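Aminoacyl-histidine dipeptidase (Vibrio alginolyticus, PDB 3MRU) probably hydrolyses dipeptides, including those that end in histidine, as a metal-dependent peptidase of the M20C family. Local coordinates at residues 179-184 with 430-435; 401-406 with 434-439. One frame throughout, in Å; residues are numbered along the deposited sequence.

Contacts 1 and 2 meet around Trp403, their centres about 7 Å apart, and share Ala434 and Gly435, so that 430-439 runs from one into the other. Contact 1 is partly buried and is mainly a matter of backbone: strand 430-432 pairs in parallel with the start of strand 181-199 through N-H...O=C bonds. Contact 2 is the more buried, with four of its six touching residues buried against four of nine in contact 1, and works by side-chain packing of an indole against a sulfur, a methyl group and a glycine. The two are joined by a probable hydrogen bond from Trp403 N to Cys184 O, 2.7 Å, which ties 401-406 to the strand of contact 1.

Contact 1 (179-184 with 430-435); sequences EVYMGC and MVIHAG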
loop_
_atom_site.group_PDB
_atom_site.type_symbol
_atom_site.label_atom_id
_atom_site.label_comp_id
_atom_site.label_asym_id
_atom_site.label_seq_id
_atom_site.Cartn_x
_atom_site.Cartn_y
_atom_site.Cartn_z
ATOM N N GLU A 179 11.473 -7.179 -10.886
ATOM C CA GLU A 179 11.156 -6.544 -9.611
ATOM C C GLU A 179 10.407 -7.480 -8.690
ATOM O O GLU A 179 9.203 -7.627 -8.805
ATOM C CB GLU A 179 10.273 -5.333 -9.883
ATOM C CG GLU A 179 11.035 -4.126 -10.371
ATOM C CD GLU A 179 10.294 -2.827 -10.105
ATOM O OE1 GLU A 179 9.439 -2.812 -9.175
ATOM O OE2 GLU A 179 10.569 -1.827 -10.824
ATOM N N VAL A 180 11.116 -8.099 -7.768
ATOM C CA VAL A 180 10.478 -8.992 -6.815
ATOM C C VAL A 180 10.210 -8.399 -5.426
ATOM O O VAL A 180 10.769 -7.364 -5.048
ATOM C CB VAL A 180 11.264 -10.294 -6.667
ATOM C CG1 VAL A 180 10.404 -11.457 -7.066
ATOM C CG2 VAL A 180 12.533 -10.240 -7.496
ATOM N N TYR A 181 9.336 -9.079 -4.688
ATOM C CA TYR A 181 8.948 -8.680 -3.345
ATOM C C TYR A 181 9.165 -9.813 -2.359
ATOM O O TYR A 181 8.707 -10.935 -2.579
ATOM C CB TYR A 181 7.488 -8.208 -3.307
ATOM C CG TYR A 181 7.271 -6.898 -4.023
ATOM C CD1 TYR A 181 6.164 -6.704 -4.840
ATOM C CD2 TYR A 181 8.192 -5.861 -3.908
ATOM C CE1 TYR A 181 5.976 -5.504 -5.519
ATOM C CE2 TYR A 181 8.014 -4.667 -4.570
ATOM C CZ TYR A 181 6.907 -4.489 -5.376
ATOM O OH TYR A 181 6.734 -3.292 -6.039
ATOM N N MET A 182 9.881 -9.521 -1.279
ATOM C CA MET A 182 10.119 -10.525 -0.250
ATOM C C MET A 182 9.490 -10.116 1.073
ATOM O O MET A 182 9.542 -10.872 2.061
ATOM C CB MET A 182 11.610 -10.818 -0.078
ATOM C CG MET A 182 12.471 -9.604 0.213
ATOM S SD MET A 182 14.223 -10.032 0.268
ATOM C CE MET A 182 14.272 -11.289 1.570
ATOM N N GLY A 183 8.885 -8.930 1.086
ATOM C CA GLY A 183 8.210 -8.453 2.274
ATOM C C GLY A 183 7.448 -7.172 2.058
ATOM O O GLY A 183 7.701 -6.422 1.093
ATOM N N CYS A 184 6.511 -6.918 2.975
ATOM C CA CYS A 184 5.828 -5.621 3.041
ATOM C C CYS A 184 5.418 -5.238 4.460
ATOM O O CYS A 184 5.475 -6.047 5.380
ATOM C CB CYS A 184 4.618 -5.590 2.099
ATOM S SG CYS A 184 3.359 -6.754 2.546
ATOM N N MET A 430 12.944 -6.407 -3.710
ATOM C CA MET A 430 12.500 -5.267 -2.893
ATOM C C MET A 430 11.685 -5.584 -1.644
ATOM O O MET A 430 11.318 -6.735 -1.389
ATOM C CB MET A 430 11.698 -4.300 -3.742
ATOM C CG MET A 430 12.553 -3.433 -4.577
ATOM S SD MET A 430 11.599 -2.083 -5.253
ATOM C CE MET A 430 11.983 -0.772 -4.077
ATOM N N VAL A 431 11.432 -4.537 -0.861
ATOM C CA VAL A 431 10.504 -4.569 0.266
ATOM C C VAL A 431 9.772 -3.236 0.246
ATOM O O VAL A 431 10.395 -2.195 0.424
ATOM C CB VAL A 431 11.225 -4.751 1.622
ATOM C CG1 VAL A 431 10.262 -4.577 2.767
ATOM C CG2 VAL A 431 11.815 -6.113 1.716
ATOM N N ILE A 432 8.469 -3.247 -0.014
ATOM C CA ILE A 432 7.723 -1.988 0.008
ATOM C C ILE A 432 7.133 -1.739 1.367
ATOM O O ILE A 432 6.648 -2.652 2.043
ATOM C CB ILE A 432 6.592 -1.812 -1.083
ATOM C CG1 ILE A 432 6.063 -3.145 -1.601
ATOM C CG2 ILE A 432 7.062 -0.918 -2.218
ATOM C CD1 ILE A 432 5.187 -3.897 -0.623
ATOM N N HIS A 433 7.176 -0.476 1.754
ATOM C CA HIS A 433 6.635 -0.074 3.016
ATOM C C HIS A 433 5.167 0.203 2.732
ATOM O O HIS A 433 4.705 1.352 2.849
ATOM C CB HIS A 433 7.370 1.167 3.532
ATOM C CG HIS A 433 7.431 1.236 5.019
ATOM N ND1 HIS A 433 8.035 0.261 5.779
ATOM C CD2 HIS A 433 6.937 2.143 5.889
ATOM C CE1 HIS A 433 7.907 0.566 7.056
ATOM N NE2 HIS A 433 7.252 1.707 7.150
ATOM N N ALA A 434 4.451 -0.864 2.348
ATOM C CA ALA A 434 3.052 -0.786 1.928
ATOM C C ALA A 434 2.343 -2.142 2.041
ATOM O O ALA A 434 2.966 -3.170 2.306
ATOM C CB ALA A 434 2.912 -0.224 0.549
ATOM N N GLY A 435 1.028 -2.132 1.842
ATOM C CA GLY A 435 0.220 -3.340 1.946
ATOM C C GLY A 435 0.016 -4.038 0.618
ATOM O O GLY A 435 -0.330 -3.406 -0.380
#
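Met430 N donates to Val180 O over 2.7 Å, a bond bent at the hydrogen to 130° and meeting the oxygen from above its carbonyl plane. The carbonyl of the same residue is used in turn: Met182 N reaches Met430 O at 3.1 Å and is much straighter, 166° at the hydrogen. Because one residue bonds to the neighbours on both sides of Tyr181, the pair Tyr181-Met430 is a bridge of parallel type. This is how strand 430-432 joins the start of strand 181-199, beside the corner the chain turns at Met182, in the large mixed sheet that includes strands of the M20 dimerisation region. Further along, Ile432 N to Gly183 O is long and weak at 3.4 Å. The Tyr181 ring supplies the apolar part. Ile432 lays CG1 over one face in a CH-pi contact, 4.1 Å from the centroid and displaced toward the rim, while Met430 CB lies at the ring edge, 3.8 Å from Tyr181 CE2. With CG anti to the carbonyl carbon (chi1 -69°), Tyr181 runs alongside Met430 and across Ile432. On the other side of the sheet from the Tyr181 ring, Val431 CG2 meets Met182 CG at 3.9 Å. Val180 packs on Phe415 of helix 410-420.

Contact 2 (401-406 with 434-439); sequences PGWKPD and AGLECG
A cysteine sulfur-aromatic contact between Cys438 and Trp403 joins the beginning of helix 437-440 to the loop after strand 393-400. Its centre is the six-membered ring of Trp403. Cys438 brings SG to 3.4 Å from Trp403 CZ3, with CE3 the next nearest ring atom at 3.8 Å. Measured to the ring centroid the sulfur is 4.2 Å away and 42° off the normal, an oblique approach. Leu436 arrives differently, its CD1 near the ring plane at the edge and 4.4 Å from Trp403 CZ3, so both residues converge on the same ring carbon. The zinc site is close by: the side chain of Leu436 is about 6 Å from that of the zinc ligand Asp173. The CB bond of Trp403 points toward 434-439, and CG is anti to the backbone N (chi1 171°), which carries the ring on to Cys438. Nearer the backbone, Trp403 CB lies 4.0 Å from Gly439 CA, so the two backbones come close there.

Within 434-439, Gly439 N bonds to Leu436 O at 2.8 Å; this closes the turn that sets Leu436 and Cys438 before the same ring. Between the two segments themselves the contact is packing, without a polar bond. Other parts of the fold enclose it: Trp403 also touches Tyr181 and Cys184 of strand 181-199, and both Trp403 and Cys438 touch Met450 of strand 449-452, an outer strand of the sheet that carries the zinc ligand His80. Gly402 N is hydrogen-bonded to Asp373 OD1. The tryptophan therefore sits at a junction consistent with the two-domain build of M20 peptidases, in which a zinc-binding catalytic domain is joined to a dimerisation, or lid, domain.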
loop_
_atom_site.group_PDB
_atom_site.type_symbol
_atom_site.label_atom_id
_atom_site.label_comp_id
_atom_site.label_asym_id
_atom_site.label_seq_id
_atom_site.Cartn_x
_atom_site.Cartn_y
_atom_site.Cartn_z
ATOM N N PRO A 401 -1.984 -7.244 8.648
ATOM C CA PRO A 401 -0.677 -7.857 8.873
ATOM C C PRO A 401 0.389 -7.467 7.864
ATOM O O PRO A 401 0.090 -7.150 6.720
ATOM C CB PRO A 401 -0.969 -9.355 8.761
ATOM C CG PRO A 401 -2.234 -9.435 7.981
ATOM C CD PRO A 401 -3.020 -8.239 8.324
ATOM N N GLY A 402 1.637 -7.486 8.320
ATOM C CA GLY A 402 2.789 -7.225 7.471
ATOM C C GLY A 402 3.453 -8.534 7.110
ATOM O O GLY A 402 3.049 -9.591 7.603
ATOM N N TRP A 403 4.476 -8.453 6.260
ATOM C CA TRP A 403 5.189 -9.612 5.754
ATOM C C TRP A 403 6.697 -9.444 6.013
ATOM O O TRP A 403 7.374 -8.696 5.290
ATOM C CB TRP A 403 4.861 -9.756 4.261
ATOM C CG TRP A 403 5.650 -10.770 3.454
ATOM C CD1 TRP A 403 6.273 -11.914 3.905
ATOM C CD2 TRP A 403 5.849 -10.746 2.034
ATOM N NE1 TRP A 403 6.876 -12.567 2.859
ATOM C CE2 TRP A 403 6.624 -11.883 1.699
ATOM C CE3 TRP A 403 5.453 -9.865 1.012
ATOM C CZ2 TRP A 403 7.010 -12.163 0.386
ATOM C CZ3 TRP A 403 5.841 -10.135 -0.288
ATOM C CH2 TRP A 403 6.609 -11.283 -0.591
ATOM N N LYS A 404 7.223 -10.129 7.037
ATOM C CA LYS A 404 8.627 -9.941 7.404
ATOM C C LYS A 404 9.581 -10.609 6.424
ATOM O O LYS A 404 9.439 -11.790 6.128
ATOM C CB LYS A 404 8.907 -10.338 8.875
ATOM C CG LYS A 404 9.321 -11.802 9.175
ATOM C CD LYS A 404 9.392 -12.089 10.685
ATOM C CE LYS A 404 8.015 -11.875 11.326
ATOM N NZ LYS A 404 7.867 -12.422 12.711
ATOM N N PRO A 405 10.549 -9.848 5.899
ATOM C CA PRO A 405 11.514 -10.411 4.961
ATOM C C PRO A 405 12.595 -11.296 5.613
ATOM O O PRO A 405 13.361 -10.846 6.462
ATOM C CB PRO A 405 12.130 -9.167 4.306
ATOM C CG PRO A 405 11.996 -8.092 5.315
ATOM C CD PRO A 405 10.781 -8.415 6.148
ATOM N N ASP A 406 12.637 -12.559 5.202
ATOM C CA ASP A 406 13.686 -13.494 5.610
ATOM C C ASP A 406 14.801 -13.551 4.567
ATOM O O ASP A 406 14.587 -14.011 3.438
ATOM C CB ASP A 406 13.102 -14.891 5.820
ATOM C CG ASP A 406 14.180 -15.957 5.995
ATOM O OD1 ASP A 406 15.190 -15.696 6.711
ATOM O OD2 ASP A 406 14.012 -17.059 5.413
ATOM N N ALA A 434 4.451 -0.864 2.348
ATOM C CA ALA A 434 3.052 -0.786 1.928
ATOM C C ALA A 434 2.343 -2.142 2.041
ATOM O O ALA A 434 2.966 -3.170 2.306
ATOM C CB ALA A 434 2.912 -0.224 0.549
ATOM N N GLY A 435 1.028 -2.132 1.842
ATOM C CA GLY A 435 0.220 -3.340 1.946
ATOM C C GLY A 435 0.016 -4.038 0.618
ATOM O O GLY A 435 -0.330 -3.406 -0.380
ATOM N N LEU A 436 0.265 -5.346 0.628
ATOM C CA LEU A 436 0.021 -6.239 -0.492
ATOM C C LEU A 436 -0.725 -7.472 0.015
ATOM O O LEU A 436 -0.495 -7.924 1.143
ATOM C CB LEU A 436 1.328 -6.714 -1.118
ATOM C CG LEU A 436 2.512 -5.818 -1.470
ATOM C CD1 LEU A 436 3.635 -6.727 -1.959
ATOM C CD2 LEU A 436 2.209 -4.739 -2.497
ATOM N N GLU A 437 -1.591 -8.020 -0.842
ATOM C CA GLU A 437 -2.368 -9.215 -0.550
ATOM C C GLU A 437 -1.536 -10.338 0.058
ATOM O O GLU A 437 -1.929 -10.931 1.053
ATOM C CB GLU A 437 -3.019 -9.703 -1.830
ATOM C CG GLU A 437 -3.964 -10.885 -1.682
ATOM C CD GLU A 437 -4.831 -11.039 -2.916
ATOM O OE1 GLU A 437 -4.251 -11.169 -4.027
ATOM O OE2 GLU A 437 -6.083 -10.994 -2.778
ATOM N N CYS A 438 -0.382 -10.633 -0.520
ATOM C CA CYS A 438 0.449 -11.710 0.042
ATOM C C CYS A 438 0.878 -11.487 1.504
ATOM O O CYS A 438 1.383 -12.406 2.161
ATOM C CB CYS A 438 1.661 -12.048 -0.857
ATOM S SG CYS A 438 2.671 -10.639 -1.394
ATOM N N GLY A 439 0.681 -10.272 2.005
ATOM C CA GLY A 439 0.934 -9.979 3.409
ATOM C C GLY A 439 -0.049 -10.758 4.261
ATOM O O GLY A 439 0.356 -11.611 5.070
#